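Local coordinates for aspartokinase (Synechocystis, PDB 3L76), which probably phosphorylates the beta-carboxyl group of aspartate with ATP, opening the pathway to lysine and threonine, and in its ACT domains is seen to bind both these amino acids, at residues I93-V103 and E115-L125. Sequence-based numbering, arbitrary orientation.
Sequences ISLTGAQVGIV and EIRPDRLEHHL
Ile102 O accepts a hydrogen bond from Arg117 N at 2.8 Å and also a CA-H...O contact from Ile116 CA at 3.3 Å. In return Ile102 N donates to Arg117 O, closing the hydrogen-bonded pair of an antiparallel hairpin, strands 101-104 and 115-118, at the edge of the amino acid kinase domain's sheet. Asp119 N reaches Val100 O at 3.0 Å and extends the pairing past the strand end. In one of its two modelled conformers, Ile116 brings CD1 to 3.5 Å from Val103 CG2, on the face where Phe136 touches both residues.

Beyond Asp119 the pairing gives way to side-chain packing, as the short, weakly bonded helix at about 121-125 runs nearly antiparallel to strand 93-96. Leu125, its CG opposite the carbonyl carbon (chi1 -62°), brings CD1 to Ile93 CD1 at 3.5 Å and to Leu95 CD2 at 3.8 Å. An alanine here is likely to leave Ile93 CD1 and Leu95 CD2 without the methyl they share, opening a gap between strand and helix. Glu122 CB lies 3.6 Å from Leu95 CD1. Gln99 NE2 is hydrogen-bonded to His144 O of the second subunit. The contact thus joins two chemistries: directional backbone bonds set the hairpin's register, whereas apolar contacts seat the helix without comparable directional constraint.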
# COMPACT_ATOMS: atom_id res chain seq x y z
N ILE A 93 -0.34 16.41 -9.17
CA ILE A 93 -1.29 15.84 -8.22
C ILE A 93 -1.45 14.34 -8.44
O ILE A 93 -1.54 13.88 -9.57
CB ILE A 93 -2.68 16.50 -8.33
CG1 ILE A 93 -3.60 16.02 -7.20
CG2 ILE A 93 -3.30 16.25 -9.72
CD1 ILE A 93 -5.01 16.60 -7.28
N SER A 94 -1.50 13.59 -7.35
CA SER A 94 -1.65 12.14 -7.43
C SER A 94 -3.09 11.70 -7.27
O SER A 94 -3.70 11.95 -6.23
CB SER A 94 -0.79 11.45 -6.38
OG SER A 94 0.56 11.86 -6.50
N LEU A 95 -3.63 11.05 -8.30
CA LEU A 95 -4.97 10.46 -8.23
C LEU A 95 -4.89 8.93 -8.09
O LEU A 95 -3.94 8.29 -8.55
CB LEU A 95 -5.80 10.84 -9.44
CG LEU A 95 -6.24 12.30 -9.53
CD1 LEU A 95 -7.23 12.47 -10.67
CD2 LEU A 95 -6.84 12.75 -8.21
N THR A 96 -5.90 8.35 -7.45
CA THR A 96 -5.88 6.94 -7.07
C THR A 96 -7.30 6.35 -7.13
O THR A 96 -8.29 7.09 -7.05
CB THR A 96 -5.33 6.77 -5.63
OG1 THR A 96 -4.16 5.94 -5.64
CG2 THR A 96 -6.38 6.16 -4.71
N GLY A 97 -7.38 5.03 -7.29
CA GLY A 97 -8.64 4.32 -7.22
C GLY A 97 -9.82 4.98 -7.90
O GLY A 97 -9.74 5.37 -9.06
N ALA A 98 -10.93 5.13 -7.17
CA ALA A 98 -12.19 5.59 -7.76
C ALA A 98 -12.14 6.98 -8.39
O ALA A 98 -13.08 7.40 -9.07
CB ALA A 98 -13.31 5.51 -6.73
N GLN A 99 -11.05 7.71 -8.16
CA GLN A 99 -10.89 9.03 -8.74
C GLN A 99 -10.48 8.93 -10.21
O GLN A 99 -10.65 9.88 -10.97
CB GLN A 99 -9.85 9.83 -7.96
CG GLN A 99 -10.26 10.12 -6.51
CD GLN A 99 -9.12 10.72 -5.69
OE1 GLN A 99 -7.99 10.22 -5.70
NE2 GLN A 99 -9.42 11.79 -4.96
N VAL A 100 -9.95 7.77 -10.58
CA VAL A 100 -9.47 7.53 -11.95
C VAL A 100 -10.40 6.61 -12.73
O VAL A 100 -10.67 6.85 -13.90
CB VAL A 100 -8.05 6.93 -11.96
CG1 VAL A 100 -7.52 6.91 -13.37
CG2 VAL A 100 -7.12 7.73 -11.06
N GLY A 101 -10.89 5.56 -12.08
CA GLY A 101 -11.76 4.62 -12.76
C GLY A 101 -12.15 3.39 -11.96
O GLY A 101 -11.81 3.25 -10.80
N ILE A 102 -12.86 2.49 -12.62
CA ILE A 102 -13.43 1.33 -11.96
C ILE A 102 -13.24 0.05 -12.79
O ILE A 102 -13.58 0.01 -13.97
CB ILE A 102 -14.93 1.54 -11.71
CG1 ILE A 102 -15.15 2.77 -10.83
CG2 ILE A 102 -15.54 0.31 -11.06
CD1 ILE A 102 -16.60 3.00 -10.49
N VAL A 103 -12.70 -0.98 -12.14
CA VAL A 103 -12.62 -2.31 -12.73
C VAL A 103 -13.70 -3.18 -12.11
O VAL A 103 -13.87 -3.20 -10.90
CB VAL A 103 -11.26 -2.96 -12.47
CG1 VAL A 103 -11.14 -4.23 -13.29
CG2 VAL A 103 -10.15 -2.00 -12.81
N GLU A 115 -13.72 -5.67 -16.27
CA GLU A 115 -14.21 -4.56 -17.08
C GLU A 115 -13.80 -3.18 -16.52
O GLU A 115 -14.31 -2.76 -15.48
CB GLU A 115 -15.73 -4.69 -17.20
CG GLU A 115 -16.31 -4.13 -18.46
CD GLU A 115 -16.10 -2.64 -18.56
OE1 GLU A 115 -15.06 -2.22 -19.11
OE2 GLU A 115 -16.98 -1.88 -18.10
N ILE A 116 -12.90 -2.49 -17.22
CA ILE A 116 -12.36 -1.19 -16.80
C ILE A 116 -13.13 0.00 -17.36
O ILE A 116 -13.58 -0.01 -18.51
CB ILE A 116 -10.86 -1.02 -17.21
CG1 ILE A 116 -10.29 0.32 -16.73
CG2 ILE A 116 -10.72 -1.05 -18.71
CD1 ILE A 116 -10.32 0.54 -15.23
N ARG A 117 -13.26 1.06 -16.56
CA ARG A 117 -13.88 2.29 -17.04
C ARG A 117 -13.42 3.55 -16.31
O ARG A 117 -13.80 3.76 -15.17
CB ARG A 117 -15.40 2.17 -16.94
CG ARG A 117 -15.86 1.40 -15.73
CD ARG A 117 -17.36 1.44 -15.63
NE ARG A 117 -17.99 0.90 -16.83
CZ ARG A 117 -19.29 0.95 -17.06
NH1 ARG A 117 -20.10 1.53 -16.18
NH2 ARG A 117 -19.79 0.43 -18.17
N PRO A 118 -12.59 4.39 -16.97
CA PRO A 118 -12.12 5.69 -16.45
C PRO A 118 -13.21 6.75 -16.30
O PRO A 118 -14.32 6.55 -16.76
CB PRO A 118 -11.08 6.13 -17.49
CG PRO A 118 -10.55 4.84 -18.04
CD PRO A 118 -11.77 3.96 -18.13
N ASP A 119 -12.86 7.87 -15.65
CA ASP A 119 -13.77 8.99 -15.45
C ASP A 119 -13.20 10.33 -15.96
O ASP A 119 -12.93 10.50 -17.15
CB ASP A 119 -14.13 9.12 -13.97
CG ASP A 119 -14.96 7.95 -13.46
OD1 ASP A 119 -15.07 6.93 -14.17
OD2 ASP A 119 -15.52 8.06 -12.35
N ARG A 120 -13.03 11.28 -15.03
CA ARG A 120 -12.57 12.63 -15.36
C ARG A 120 -12.65 13.64 -14.18
O ARG A 120 -13.14 14.77 -14.31
CB ARG A 120 -13.34 13.19 -16.54
CG ARG A 120 -14.73 13.75 -16.18
CD ARG A 120 -15.70 12.69 -15.66
NE ARG A 120 -15.37 12.22 -14.32
CZ ARG A 120 -15.61 12.90 -13.20
NH1 ARG A 120 -16.18 14.09 -13.25
NH2 ARG A 120 -15.28 12.37 -12.02
N LEU A 121 -12.16 13.25 -13.01
CA LEU A 121 -11.92 14.25 -11.98
C LEU A 121 -10.57 14.84 -12.33
O LEU A 121 -10.14 15.82 -11.72
CB LEU A 121 -11.88 13.64 -10.57
CG LEU A 121 -12.48 14.38 -9.36
CD1 LEU A 121 -11.77 14.11 -8.02
CD2 LEU A 121 -12.85 15.88 -9.52
N GLU A 122 -9.90 14.24 -13.30
CA GLU A 122 -8.62 14.77 -13.77
C GLU A 122 -8.79 15.62 -15.02
O GLU A 122 -7.90 16.39 -15.36
CB GLU A 122 -7.62 13.66 -14.05
CG GLU A 122 -8.00 12.80 -15.20
CD GLU A 122 -8.25 11.40 -14.76
OE1 GLU A 122 -7.55 10.50 -15.24
OE2 GLU A 122 -9.14 11.21 -13.90
N HIS A 123 -9.91 15.47 -15.71
CA HIS A 123 -10.29 16.46 -16.69
C HIS A 123 -10.34 17.81 -15.95
O HIS A 123 -9.91 18.84 -16.46
CB HIS A 123 -11.65 16.13 -17.32
CG HIS A 123 -11.58 15.74 -18.76
ND1 HIS A 123 -12.02 14.52 -19.22
CD2 HIS A 123 -11.12 16.41 -19.85
CE1 HIS A 123 -11.83 14.45 -20.53
NE2 HIS A 123 -11.29 15.59 -20.93
N HIS A 124 -10.86 17.78 -14.72
CA HIS A 124 -10.87 18.96 -13.86
C HIS A 124 -9.47 19.40 -13.41
O HIS A 124 -9.04 20.52 -13.68
CB HIS A 124 -11.76 18.71 -12.63
CG HIS A 124 -11.51 19.66 -11.51
ND1 HIS A 124 -11.18 19.24 -10.24
CD2 HIS A 124 -11.53 21.02 -11.47
CE1 HIS A 124 -11.02 20.30 -9.46
NE2 HIS A 124 -11.22 21.39 -10.18
N LEU A 125 -8.75 18.51 -12.73
CA LEU A 125 -7.41 18.85 -12.23
C LEU A 125 -6.46 19.16 -13.39
O LEU A 125 -5.32 19.60 -13.19
CB LEU A 125 -6.86 17.75 -11.30
CG LEU A 125 -7.76 17.61 -10.04
CD1 LEU A 125 -7.75 16.22 -9.44
CD2 LEU A 125 -7.42 18.64 -8.99